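Local coordinates for phosphoribosyl-AMP cyclohydrolase (Medicago truncatula, PDB 7BGM), which probably catalyses two consecutive steps of histidine biosynthesis, hydrolysing phosphoribosyl-ATP to phosphoribosyl-AMP and diphosphate and then opening the adenine ring of phosphoribosyl-AMP, at residues A[10-15]-A[82-87]; A[19-24]-A[35-40]; A[31-36]-A[51-56]; A[71-76]-A[91-96]. All blocks are in the same frame, centred on the assembly; numbering follows the deposited sequence.

Contact 1. Residues A[10-15]-A[82-87]. With ZN (zinc ion), chain D.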
loop_
_atom_site.group_PDB
_atom_site.type_symbol
_atom_site.label_atom_id
_atom_site.label_comp_id
_atom_site.label_asym_id
_atom_site.label_seq_id
_atom_site.Cartn_x
_atom_site.Cartn_y
_atom_site.Cartn_z
ATOM N N SER A 10 13.046 -3.074 -24.260
ATOM C CA SER A 10 11.770 -2.371 -24.343
ATOM C C SER A 10 11.585 -1.338 -23.245
ATOM O O SER A 10 10.547 -0.646 -23.233
ATOM C CB SER A 10 10.621 -3.383 -24.294
ATOM O OG SER A 10 10.402 -3.804 -22.947
ATOM N N VAL A 11 12.557 -1.227 -22.303
ATOM C CA VAL A 11 12.488 -0.234 -21.244
ATOM C C VAL A 11 12.948 1.102 -21.810
ATOM O O VAL A 11 13.861 1.150 -22.649
ATOM C CB VAL A 11 13.359 -0.661 -20.042
ATOM C CG1 VAL A 11 13.441 0.445 -18.964
ATOM C CG2 VAL A 11 12.848 -1.966 -19.439
ATOM N N LYS A 12 12.282 2.185 -21.394
ATOM C CA LYS A 12 12.599 3.536 -21.855
ATOM C C LYS A 12 13.638 4.136 -20.912
ATOM O O LYS A 12 13.328 4.923 -20.007
ATOM C CB LYS A 12 11.333 4.385 -21.928
ATOM C CG LYS A 12 11.503 5.810 -22.410
ATOM C CD LYS A 12 10.158 6.514 -22.306
ATOM C CE LYS A 12 10.209 7.959 -22.778
ATOM N NZ LYS A 12 8.888 8.611 -22.486
ATOM N N TRP A 13 14.895 3.733 -21.141
ATOM C CA TRP A 13 16.022 4.235 -20.359
ATOM C C TRP A 13 16.220 5.722 -20.660
ATOM O O TRP A 13 15.969 6.177 -21.781
ATOM C CB TRP A 13 17.315 3.450 -20.689
ATOM C CG TRP A 13 17.139 1.937 -20.648
ATOM C CD1 TRP A 13 16.993 1.081 -21.742
ATOM C CD2 TRP A 13 17.029 1.110 -19.477
ATOM N NE1 TRP A 13 16.801 -0.224 -21.310
ATOM C CE2 TRP A 13 16.821 -0.231 -19.931
ATOM C CE3 TRP A 13 17.108 1.360 -18.087
ATOM C CZ2 TRP A 13 16.680 -1.306 -19.051
ATOM C CZ3 TRP A 13 16.939 0.272 -17.196
ATOM C CH2 TRP A 13 16.743 -1.049 -17.695
ATOM N N ASP A 14 16.666 6.478 -19.652
ATOM C CA ASP A 14 16.961 7.896 -19.845
ATOM C C ASP A 14 18.344 8.035 -20.491
ATOM O O ASP A 14 18.978 7.049 -20.875
ATOM C CB ASP A 14 16.809 8.668 -18.528
ATOM C CG ASP A 14 17.890 8.340 -17.478
ATOM O OD1 ASP A 14 18.927 7.731 -17.806
ATOM O OD2 ASP A 14 17.694 8.716 -16.289
ATOM N N ASN A 15 18.847 9.263 -20.625
ATOM C CA ASN A 15 20.092 9.414 -21.379
ATOM C C ASN A 15 21.337 9.097 -20.550
ATOM O O ASN A 15 22.453 9.315 -21.035
ATOM C CB ASN A 15 20.188 10.814 -21.993
ATOM C CG ASN A 15 20.113 11.911 -20.973
ATOM O OD1 ASN A 15 20.242 11.675 -19.772
ATOM N ND2 ASN A 15 19.920 13.136 -21.447
ATOM N N ASP A 82 4.473 3.952 -19.795
ATOM C CA ASP A 82 5.450 4.404 -20.784
ATOM C C ASP A 82 6.849 3.832 -20.520
ATOM O O ASP A 82 7.831 4.265 -21.156
ATOM C CB ASP A 82 5.455 5.944 -20.894
ATOM C CG ASP A 82 5.657 6.664 -19.563
ATOM O OD1 ASP A 82 6.036 6.019 -18.551
ATOM O OD2 ASP A 82 5.446 7.917 -19.540
ATOM N N ARG A 83 6.939 2.843 -19.624
ATOM C CA ARG A 83 8.080 1.925 -19.462
ATOM C C ARG A 83 9.349 2.627 -18.972
ATOM O O ARG A 83 10.455 2.158 -19.236
ATOM C CB ARG A 83 8.346 1.162 -20.772
ATOM C CG ARG A 83 7.074 0.599 -21.397
ATOM C CD ARG A 83 7.340 -0.194 -22.644
ATOM N NE ARG A 83 7.863 -1.541 -22.442
ATOM C CZ ARG A 83 7.105 -2.614 -22.206
ATOM N NH1 ARG A 83 5.783 -2.519 -22.085
ATOM N NH2 ARG A 83 7.665 -3.795 -22.098
ATOM N N ASP A 84 9.232 3.733 -18.248
ATOM C CA ASP A 84 10.418 4.359 -17.646
ATOM C C ASP A 84 10.448 4.285 -16.120
ATOM O O ASP A 84 11.297 4.927 -15.491
ATOM C CB ASP A 84 10.550 5.828 -18.087
ATOM C CG ASP A 84 9.333 6.671 -17.707
ATOM O OD1 ASP A 84 8.446 6.180 -16.936
ATOM O OD2 ASP A 84 9.256 7.812 -18.197
ATOM N N SER A 85 9.539 3.522 -15.511
ATOM C CA SER A 85 9.388 3.408 -14.070
ATOM C C SER A 85 9.099 1.949 -13.739
ATOM O O SER A 85 8.324 1.294 -14.442
ATOM C CB SER A 85 8.246 4.309 -13.601
ATOM O OG SER A 85 8.158 4.274 -12.196
ATOM N N ILE A 86 9.772 1.423 -12.723
ATOM C CA ILE A 86 9.731 0.012 -12.364
ATOM C C ILE A 86 9.319 -0.103 -10.918
ATOM O O ILE A 86 9.871 0.612 -10.076
ATOM C CB ILE A 86 11.114 -0.632 -12.559
ATOM C CG1 ILE A 86 11.530 -0.432 -14.027
ATOM C CG2 ILE A 86 11.086 -2.084 -12.127
ATOM C CD1 ILE A 86 12.955 -0.892 -14.348
ATOM N N ILE A 87 8.384 -1.027 -10.612
ATOM C CA ILE A 87 8.141 -1.441 -9.234
ATOM C C ILE A 87 8.789 -2.787 -9.011
ATOM O O ILE A 87 8.541 -3.759 -9.756
ATOM C CB ILE A 87 6.645 -1.517 -8.875
ATOM C CG1 ILE A 87 5.958 -0.150 -9.056
ATOM C CG2 ILE A 87 6.523 -2.007 -7.392
ATOM C CD1 ILE A 87 4.442 -0.179 -8.801
HETATM ZN ZN ZN D . 6.583 6.565 -16.692
HETATM O O HOH W 1 10.724 9.242 -19.729
HETATM O O HOH W 2 7.797 9.325 -20.461
HETATM O O HOH W 3 6.012 8.445 -17.151
HETATM O O HOH W 4 7.217 7.484 -14.880
#

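Contact 2. Residues A[19-24]-A[35-40]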
loop_
_atom_site.group_PDB
_atom_site.type_symbol
_atom_site.label_atom_id
_atom_site.label_comp_id
_atom_site.label_asym_id
_atom_site.label_seq_id
_atom_site.Cartn_x
_atom_site.Cartn_y
_atom_site.Cartn_z
ATOM N N ALA A 19 16.435 3.884 -15.327
ATOM C CA ALA A 19 15.011 4.022 -15.058
ATOM C C ALA A 19 14.808 4.174 -13.547
ATOM O O ALA A 19 15.657 3.780 -12.749
ATOM C CB ALA A 19 14.242 2.812 -15.578
ATOM N N VAL A 20 13.672 4.734 -13.145
ATOM C CA VAL A 20 13.340 4.839 -11.718
ATOM C C VAL A 20 12.898 3.463 -11.241
ATOM O O VAL A 20 12.127 2.791 -11.933
ATOM C CB VAL A 20 12.221 5.870 -11.494
ATOM C CG1 VAL A 20 11.639 5.774 -10.069
ATOM C CG2 VAL A 20 12.731 7.276 -11.770
ATOM N N ALA A 21 13.410 3.026 -10.093
ATOM C CA ALA A 21 12.976 1.763 -9.497
ATOM C C ALA A 21 12.453 1.999 -8.091
ATOM O O ALA A 21 13.167 2.526 -7.226
ATOM C CB ALA A 21 14.104 0.716 -9.455
ATOM N N ILE A 22 11.238 1.508 -7.843
ATOM C CA ILE A 22 10.545 1.729 -6.581
ATOM C C ILE A 22 10.335 0.388 -5.923
ATOM O O ILE A 22 9.774 -0.523 -6.551
ATOM C CB ILE A 22 9.203 2.429 -6.785
ATOM C CG1 ILE A 22 9.385 3.707 -7.570
ATOM C CG2 ILE A 22 8.501 2.635 -5.434
ATOM C CD1 ILE A 22 8.078 4.255 -8.076
ATOM N N ALA A 23 10.833 0.231 -4.684
ATOM C CA ALA A 23 10.560 -0.997 -3.945
ATOM C C ALA A 23 9.319 -0.824 -3.086
ATOM O O ALA A 23 9.210 0.156 -2.318
ATOM C CB ALA A 23 11.755 -1.403 -3.082
ATOM N N GLN A 24 8.421 -1.819 -3.152
ATOM C CA GLN A 24 7.122 -1.728 -2.491
ATOM C C GLN A 24 6.846 -3.039 -1.767
ATOM O O GLN A 24 7.080 -4.122 -2.324
ATOM C CB GLN A 24 5.990 -1.420 -3.509
ATOM C CG GLN A 24 4.608 -1.350 -2.828
ATOM C CD GLN A 24 3.520 -0.953 -3.789
ATOM O OE1 GLN A 24 3.538 -1.365 -4.964
ATOM N NE2 GLN A 24 2.533 -0.167 -3.294
ATOM N N GLY A 35 15.054 4.171 -5.908
ATOM C CA GLY A 35 16.331 4.482 -6.493
ATOM C C GLY A 35 16.293 4.456 -8.001
ATOM O O GLY A 35 15.259 4.754 -8.603
ATOM N N PHE A 36 17.412 4.103 -8.621
ATOM C CA PHE A 36 17.523 4.033 -10.068
ATOM C C PHE A 36 18.081 2.661 -10.428
ATOM O O PHE A 36 18.721 1.987 -9.604
ATOM C CB PHE A 36 18.403 5.208 -10.627
ATOM C CG PHE A 36 17.734 6.522 -10.490
ATOM C CD1 PHE A 36 17.803 7.235 -9.289
ATOM C CD2 PHE A 36 16.971 7.034 -11.533
ATOM C CE1 PHE A 36 17.119 8.434 -9.128
ATOM C CE2 PHE A 36 16.303 8.246 -11.394
ATOM C CZ PHE A 36 16.360 8.936 -10.186
ATOM N N ALA A 37 17.799 2.212 -11.643
ATOM C CA ALA A 37 18.292 0.933 -12.097
ATOM C C ALA A 37 18.759 1.079 -13.537
ATOM O O ALA A 37 18.121 1.790 -14.318
ATOM C CB ALA A 37 17.203 -0.139 -11.980
ATOM N N ASN A 38 19.880 0.439 -13.884
ATOM C CA ASN A 38 20.269 0.298 -15.274
ATOM C C ASN A 38 19.930 -1.121 -15.748
ATOM O O ASN A 38 19.281 -1.903 -15.032
ATOM C CB ASN A 38 21.755 0.633 -15.470
ATOM C CG ASN A 38 22.674 -0.273 -14.659
ATOM O OD1 ASN A 38 22.205 -1.151 -13.925
ATOM N ND2 ASN A 38 23.986 -0.044 -14.762
ATOM N N ARG A 39 20.357 -1.466 -16.967
ATOM C CA ARG A 39 20.029 -2.783 -17.505
ATOM C C ARG A 39 20.492 -3.875 -16.551
ATOM O O ARG A 39 19.721 -4.774 -16.172
ATOM C CB ARG A 39 20.683 -2.976 -18.871
ATOM C CG ARG A 39 19.958 -2.344 -20.028
ATOM C CD ARG A 39 20.754 -2.618 -21.306
ATOM N NE ARG A 39 20.542 -3.988 -21.767
ATOM C CZ ARG A 39 19.640 -4.319 -22.685
ATOM N NH1 ARG A 39 18.896 -3.369 -23.232
ATOM N NH2 ARG A 39 19.480 -5.586 -23.057
ATOM N N GLU A 40 21.758 -3.798 -16.147
ATOM C CA GLU A 40 22.314 -4.825 -15.276
ATOM C C GLU A 40 21.570 -4.914 -13.948
ATOM O O GLU A 40 21.340 -6.020 -13.453
ATOM C CB GLU A 40 23.794 -4.587 -15.042
ATOM C CG GLU A 40 24.386 -5.667 -14.149
ATOM C CD GLU A 40 25.916 -5.666 -14.067
ATOM O OE1 GLU A 40 26.582 -4.700 -14.524
ATOM O OE2 GLU A 40 26.451 -6.667 -13.541
#

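Contact 3. Residues A[31-36]-A[51-56]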
loop_
_atom_site.group_PDB
_atom_site.type_symbol
_atom_site.label_atom_id
_atom_site.label_comp_id
_atom_site.label_asym_id
_atom_site.label_seq_id
_atom_site.Cartn_x
_atom_site.Cartn_y
_atom_site.Cartn_z
ATOM N N ILE A 31 5.628 1.953 0.451
ATOM C CA ILE A 31 6.800 2.183 -0.380
ATOM C C ILE A 31 8.031 2.132 0.522
ATOM O O ILE A 31 8.134 2.893 1.498
ATOM C CB ILE A 31 6.700 3.515 -1.112
ATOM C CG1 ILE A 31 5.470 3.470 -2.081
ATOM C CG2 ILE A 31 7.989 3.831 -1.870
ATOM C CD1 ILE A 31 5.045 4.817 -2.666
ATOM N N LEU A 32 8.945 1.208 0.216
ATOM C CA LEU A 32 10.119 0.982 1.044
ATOM C C LEU A 32 11.216 1.986 0.736
ATOM O O LEU A 32 11.867 2.513 1.663
ATOM C CB LEU A 32 10.649 -0.438 0.806
ATOM C CG LEU A 32 9.608 -1.556 1.053
ATOM C CD1 LEU A 32 10.139 -2.951 0.667
ATOM C CD2 LEU A 32 9.145 -1.528 2.515
ATOM N N MET A 33 11.491 2.182 -0.557
ATOM C CA MET A 33 12.603 3.053 -0.984
ATOM C C MET A 33 12.447 3.260 -2.484
ATOM O O MET A 33 11.752 2.494 -3.167
ATOM C CB MET A 33 14.003 2.447 -0.683
ATOM C CG MET A 33 14.226 1.136 -1.434
ATOM S SD MET A 33 15.899 0.473 -1.266
ATOM C CE MET A 33 16.837 1.609 -2.292
ATOM N N GLN A 34 13.149 4.269 -3.003
ATOM C CA GLN A 34 13.160 4.489 -4.434
ATOM C C GLN A 34 14.585 4.833 -4.834
ATOM O O GLN A 34 15.263 5.597 -4.127
ATOM C CB GLN A 34 12.182 5.608 -4.843
ATOM C CG GLN A 34 12.282 6.022 -6.341
ATOM C CD GLN A 34 13.178 7.262 -6.548
ATOM O OE1 GLN A 34 12.922 8.331 -5.987
ATOM N NE2 GLN A 34 14.216 7.116 -7.364
ATOM N N GLY A 35 15.054 4.171 -5.908
ATOM C CA GLY A 35 16.331 4.482 -6.493
ATOM C C GLY A 35 16.293 4.456 -8.001
ATOM O O GLY A 35 15.259 4.754 -8.603
ATOM N N PHE A 36 17.412 4.103 -8.621
ATOM C CA PHE A 36 17.523 4.033 -10.068
ATOM C C PHE A 36 18.081 2.661 -10.428
ATOM O O PHE A 36 18.721 1.987 -9.604
ATOM C CB PHE A 36 18.403 5.208 -10.627
ATOM C CG PHE A 36 17.734 6.522 -10.490
ATOM C CD1 PHE A 36 17.803 7.235 -9.289
ATOM C CD2 PHE A 36 16.971 7.034 -11.533
ATOM C CE1 PHE A 36 17.119 8.434 -9.128
ATOM C CE2 PHE A 36 16.303 8.246 -11.394
ATOM C CZ PHE A 36 16.360 8.936 -10.186
ATOM N N ALA A 51 16.198 -7.077 -4.593
ATOM C CA ALA A 51 16.136 -5.731 -5.176
ATOM C C ALA A 51 17.536 -5.152 -5.353
ATOM O O ALA A 51 18.276 -4.984 -4.376
ATOM C CB ALA A 51 15.287 -4.785 -4.301
ATOM N N THR A 52 17.877 -4.796 -6.597
ATOM C CA THR A 52 19.208 -4.330 -6.968
ATOM C C THR A 52 19.080 -3.027 -7.741
ATOM O O THR A 52 18.175 -2.871 -8.577
ATOM C CB THR A 52 19.928 -5.415 -7.792
ATOM O OG1 THR A 52 20.028 -6.602 -7.001
ATOM C CG2 THR A 52 21.330 -4.972 -8.182
ATOM N N PHE A 53 20.005 -2.102 -7.467
ATOM C CA PHE A 53 19.929 -0.721 -7.931
ATOM C C PHE A 53 21.271 -0.324 -8.509
ATOM O O PHE A 53 22.279 -1.024 -8.349
ATOM C CB PHE A 53 19.558 0.247 -6.787
ATOM C CG PHE A 53 18.237 -0.063 -6.146
ATOM C CD1 PHE A 53 17.052 0.492 -6.641
ATOM C CD2 PHE A 53 18.177 -0.916 -5.050
ATOM C CE1 PHE A 53 15.809 0.171 -6.060
ATOM C CE2 PHE A 53 16.963 -1.235 -4.461
ATOM C CZ PHE A 53 15.762 -0.670 -4.944
ATOM N N TYR A 54 21.285 0.825 -9.170
ATOM C CA TYR A 54 22.527 1.485 -9.573
ATOM C C TYR A 54 22.677 2.782 -8.792
ATOM O O TYR A 54 21.786 3.634 -8.835
ATOM C CB TYR A 54 22.512 1.779 -11.062
ATOM C CG TYR A 54 23.767 2.417 -11.599
ATOM C CD1 TYR A 54 24.883 1.644 -11.910
ATOM C CD2 TYR A 54 23.833 3.787 -11.813
ATOM C CE1 TYR A 54 26.030 2.223 -12.415
ATOM C CE2 TYR A 54 24.994 4.379 -12.326
ATOM C CZ TYR A 54 26.079 3.586 -12.615
ATOM O OH TYR A 54 27.224 4.158 -13.126
ATOM N N SER A 55 23.804 2.951 -8.110
ATOM C CA SER A 55 24.062 4.186 -7.365
ATOM C C SER A 55 24.658 5.235 -8.301
ATOM O O SER A 55 25.727 5.022 -8.878
ATOM C CB SER A 55 24.995 3.936 -6.179
ATOM O OG SER A 55 25.562 5.156 -5.694
ATOM N N ARG A 56 23.964 6.367 -8.453
ATOM C CA ARG A 56 24.506 7.443 -9.277
ATOM C C ARG A 56 25.777 8.021 -8.668
ATOM O O ARG A 56 26.737 8.316 -9.392
ATOM C CB ARG A 56 23.453 8.536 -9.478
ATOM C CG ARG A 56 22.234 8.040 -10.255
ATOM C CD ARG A 56 21.156 9.104 -10.379
ATOM N NE ARG A 56 20.641 9.513 -9.072
ATOM C CZ ARG A 56 19.788 10.516 -8.885
ATOM N NH1 ARG A 56 19.348 11.209 -9.928
ATOM N NH2 ARG A 56 19.371 10.821 -7.659
HETATM O O HOH W 5 19.739 4.068 -6.968
#

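Contact 4. Residues A[71-76]-A[91-96]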
loop_
_atom_site.group_PDB
_atom_site.type_symbol
_atom_site.label_atom_id
_atom_site.label_comp_id
_atom_site.label_asym_id
_atom_site.label_seq_id
_atom_site.Cartn_x
_atom_site.Cartn_y
_atom_site.Cartn_z
ATOM N N PHE A 71 17.542 -7.623 3.035
ATOM C CA PHE A 71 17.226 -7.790 1.622
ATOM C C PHE A 71 15.743 -7.565 1.353
ATOM O O PHE A 71 14.878 -7.781 2.213
ATOM C CB PHE A 71 17.598 -9.189 1.135
ATOM C CG PHE A 71 19.084 -9.487 1.210
ATOM C CD1 PHE A 71 19.953 -8.983 0.243
ATOM C CD2 PHE A 71 19.615 -10.233 2.253
ATOM C CE1 PHE A 71 21.313 -9.230 0.278
ATOM C CE2 PHE A 71 20.992 -10.492 2.313
ATOM C CZ PHE A 71 21.857 -9.963 1.323
ATOM N N ILE A 72 15.441 -7.159 0.136
ATOM C CA ILE A 72 14.048 -7.119 -0.328
ATOM C C ILE A 72 13.880 -8.249 -1.322
ATOM O O ILE A 72 14.411 -8.201 -2.443
ATOM C CB ILE A 72 13.657 -5.758 -0.923
ATOM C CG1 ILE A 72 13.885 -4.632 0.106
ATOM C CG2 ILE A 72 12.178 -5.782 -1.433
ATOM C CD1 ILE A 72 14.020 -3.238 -0.584
ATOM N N ASN A 73 13.104 -9.265 -0.920
ATOM C CA ASN A 73 12.921 -10.473 -1.701
ATOM C C ASN A 73 11.809 -10.236 -2.708
ATOM O O ASN A 73 10.648 -10.038 -2.323
ATOM C CB ASN A 73 12.564 -11.642 -0.798
ATOM C CG ASN A 73 13.623 -11.899 0.226
ATOM O OD1 ASN A 73 14.738 -12.314 -0.114
ATOM N ND2 ASN A 73 13.311 -11.613 1.493
ATOM N N VAL A 74 12.160 -10.244 -3.985
ATOM C CA VAL A 74 11.275 -9.752 -5.027
ATOM C C VAL A 74 10.289 -10.837 -5.471
ATOM O O VAL A 74 10.687 -11.924 -5.906
ATOM C CB VAL A 74 12.079 -9.206 -6.210
ATOM C CG1 VAL A 74 11.121 -8.774 -7.291
ATOM C CG2 VAL A 74 12.887 -7.986 -5.726
ATOM N N HIS A 75 8.993 -10.505 -5.395
ATOM C CA HIS A 75 7.897 -11.377 -5.825
ATOM C C HIS A 75 7.426 -11.096 -7.252
ATOM O O HIS A 75 6.948 -12.008 -7.943
ATOM C CB HIS A 75 6.692 -11.190 -4.904
ATOM C CG HIS A 75 6.815 -11.885 -3.592
ATOM N ND1 HIS A 75 7.904 -11.736 -2.756
ATOM C CD2 HIS A 75 5.964 -12.717 -2.958
ATOM C CE1 HIS A 75 7.724 -12.475 -1.672
ATOM N NE2 HIS A 75 6.554 -13.073 -1.767
ATOM N N ASP A 76 7.525 -9.851 -7.706
ATOM C CA ASP A 76 7.128 -9.505 -9.062
ATOM C C ASP A 76 7.780 -8.181 -9.393
ATOM O O ASP A 76 8.201 -7.443 -8.491
ATOM C CB ASP A 76 5.619 -9.414 -9.251
ATOM C CG ASP A 76 5.166 -9.893 -10.689
ATOM O OD1 ASP A 76 5.930 -9.757 -11.711
ATOM O OD2 ASP A 76 4.034 -10.402 -10.783
ATOM N N LYS A 91 9.214 -8.582 -0.393
ATOM C CA LYS A 91 9.075 -8.753 1.039
ATOM C C LYS A 91 10.393 -8.387 1.706
ATOM O O LYS A 91 11.403 -9.072 1.468
ATOM C CB LYS A 91 8.692 -10.204 1.378
ATOM C CG LYS A 91 8.418 -10.466 2.889
ATOM C CD LYS A 91 7.070 -9.830 3.330
ATOM C CE LYS A 91 6.720 -10.156 4.776
ATOM N NZ LYS A 91 5.453 -9.552 5.238
ATOM N N PRO A 92 10.443 -7.367 2.562
ATOM C CA PRO A 92 11.720 -7.007 3.199
ATOM C C PRO A 92 12.038 -7.936 4.352
ATOM O O PRO A 92 11.141 -8.368 5.080
ATOM C CB PRO A 92 11.487 -5.579 3.712
ATOM C CG PRO A 92 10.004 -5.505 3.894
ATOM C CD PRO A 92 9.379 -6.399 2.847
ATOM N N ASP A 93 13.329 -8.254 4.497
ATOM C CA ASP A 93 13.832 -9.020 5.645
ATOM C C ASP A 93 13.917 -8.204 6.936
ATOM O O ASP A 93 14.099 -8.781 8.027
ATOM C CB ASP A 93 15.227 -9.570 5.326
ATOM C CG ASP A 93 15.188 -10.773 4.412
ATOM O OD1 ASP A 93 14.105 -11.366 4.264
ATOM O OD2 ASP A 93 16.255 -11.137 3.872
ATOM N N GLY A 94 13.894 -6.886 6.837
ATOM C CA GLY A 94 14.024 -6.009 7.984
ATOM C C GLY A 94 13.895 -4.573 7.508
ATOM O O GLY A 94 13.532 -4.315 6.359
ATOM N N PRO A 95 14.151 -3.609 8.391
ATOM C CA PRO A 95 13.958 -2.201 8.019
ATOM C C PRO A 95 14.791 -1.805 6.805
ATOM O O PRO A 95 15.965 -2.161 6.676
ATOM C CB PRO A 95 14.380 -1.436 9.284
ATOM C CG PRO A 95 14.952 -2.419 10.203
ATOM C CD PRO A 95 14.607 -3.774 9.778
ATOM N N THR A 96 14.167 -1.045 5.899
ATOM C CA THR A 96 14.829 -0.789 4.635
ATOM C C THR A 96 15.798 0.384 4.720
ATOM O O THR A 96 16.802 0.408 3.997
ATOM C CB THR A 96 13.760 -0.525 3.557
ATOM O OG1 THR A 96 12.969 -1.721 3.366
ATOM C CG2 THR A 96 14.393 -0.091 2.225
HETATM O O HOH W 6 16.669 -12.819 2.027
#

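Contact 1. Residues A[10-15]-A[82-87]
A bend in the Arg83 chain about CG-CD (chi3 77°) sets its guanidinium edge-on against Ser10, whose OG stands between its backbone N and carbonyl carbon (chi1 79°). Two nitrogens then grip Ser10 side-on: NE of Arg83 donates to Ser10 O at 2.9 Å, meeting the carbonyl from above its plane, and NH2 of Arg83 reaches Ser10 OG, also at 2.9 Å and nearly in the guanidinium plane. Ser10 OG is bonded to Leu7 O as well, tying the arginine to the end of helix 3-9. Two residues on, Lys12 N donates to Arg83 O at 2.8 Å (N-H...O 164°), with Lys12 at the centre of an inverse gamma turn.

The extended Lys12 chain lays CD 3.4 Å from Asp82 O and carries NZ towards the zinc site. There NZ stays 4.4 Å from Asp84 OD2, beyond a salt bridge, and a water held by Asp84 OD2 bonds only weakly to it; a closer one is modelled too near the amine to trust. The zinc ion takes Asp82 OD1 at 2.0 Å and Asp84 OD1 at 1.9 Å, two waters, and Asp80. With that gap to Asp84, the lysine is probably second-shell, and its charge may offset part of the acidic cluster.

The contact fastens the loop between helix 3-9 and strand 19-25 to the turn entering strand 85-92, while Ile86 packs on helix 39-48 and strand 76-80.

Contact 2. Residues A[19-24]-A[35-40]
Ala19 and Ala37, like Ala21 and Gly35, form antiparallel hydrogen-bonded pairs flanking the non-hydrogen-bonded pair Val20-Phe36, although the short strand axes run at 124° to each other, far from straight antiparallel. Four backbone bonds fix the register. Ala19 N and Ala37 O are 2.9 Å apart, and the reciprocal bond from Ala37 N to Ala19 O has the same length; Gly35 N donates to Ala21 O at 2.8 Å, and Ala21 N returns a bond to Gly35 O. Between the two rings of bonds, Phe36 CA also makes a CA-H...O contact with Ala19 O at 3.3 Å.

On one face of the sheet Ala21 CB meets Ala37 CB at 4.1 Å, and both methyls also pack on Tyr88 of strand 85-92. The Val20 and Phe36 side chains diverge from each other at CB, yet their outer atoms meet. Phe36 CG lies anti to its carbonyl carbon (chi1 -69°), which swings the ring back over the neighbouring strand until CE2 comes 3.7 Å from Val20 CG2, the valine branch beside the backbone N. The two side chains cross obliquely, while CD2 of the same ring passes 3.7 Å from Ala19 O. Phe36 also packs on Val20 of the second subunit, and Val20 on Gln34 of that subunit.

Chemically, then, the hairpin is held by paired amides, with small methyls on the Tyr88 side and a branched apolar and aromatic pair reaching into the dimer interface, consistent with a sheet face covered by the second subunit.

Contact 3. Residues A[31-36]-A[51-56]
Met33 and Phe53 come together from opposite directions, with the methyl CE over one face of the ring, 3.8 Å from its centroid and 22° off the normal, a CH-pi contact. The sulfur SD stands obliquely, 4.5 Å from the same centroid, completing a Met-aromatic pair. At its edge the Phe53 ring meets Phe36 O in plane, with Phe53 CB 3.4 Å from that oxygen.

A second flat contact lies farther along: Phe36 CE1 sits 3.4 Å from Arg56 CZ, over the centre of the guanidinium, whose plane is turned 27° from the ring. The bend of Arg56 at chi3 (-62°) brings the group there; NH2 also has a long, weak ion pair with Asp84 of the second subunit.

Backbone atoms join the two strands beside these pairs. Tyr54 N donates to Phe36 O at 2.8 Å, almost straight, and a water joins Phe36 N to Tyr54 O. Farther out, Phe53 meets the Tyr88 ring, while Met33 touches Trp62 and lies near Cys104.

Met33 and Leu32 face Ala23 in a classic beta bulge. Met33, Trp62 and Cys104 are seen to bind AMP, so the pair probably edges a nucleotide site of the cyclohydrolase part, Phe53 backing Met33.

Contact 4. Residues A[71-76]-A[91-96]
Asn73 and Asp93 cross at about a right angle, their amide and carboxylate planes 55° apart. Asn73 CG, anti to its carbonyl carbon (chi1 -59°), lets ND2 donate to Asp93 OD1 at 2.9 Å, with that oxygen in the amide plane but the donor above the carboxylate plane. A water links Asn73 OD1 to Asp93 OD2. The Phe71 ring is almost perpendicular to the carboxylate (87°) and takes Asp93 OD2 at its edge, in plane, 3.8 Å from CD2.

His75 and Lys91 lie side by side, and CE1 of His75 is 3.9 Å from Lys91 CB. Asn73 O accepts from Lys91 N at 2.8 Å and from His75 ND1 at 3.3 Å, which approach from opposite faces of the carbonyl plane. Lys91 NZ runs on to salt bridges with Asp27 and Glu209. On the face of Ile72 and Pro92, Ile72 CD1 is 4.2 Å from Thr96 CG2.

The pairing is antiparallel: Asn73 N donates to Lys91 O at 2.9 Å, and Asp93 N to Phe71 O. It joins the end of strand 85-92 to strand 72-74 just before a classic beta bulge at His75 and Asp76, and leads into the AMP site at Thr96.

From the N terminus, the loop after helix 3-9 meets the turn before strand 85-92 in contact 1, closing the longest loop, which encloses contacts 2 and 3. Contact 2 closes the short hairpin of strands 19-25 and 31-37; contact 3 starts on that second strand, sharing Gly35 and Phe36, and returns after helix 39-48 to strand 52-55. Contact 4 follows both in series and crosses contact 1, because 71-76 precedes 82-87 while 91-96 follows it. Strand 85-92 unites contacts 1 and 4, and its Ile86 bonds to Val20 and Ile22 of contact 2. A probable hydrogen bond from Ala51 N to Ile72 O joins contacts 3 and 4.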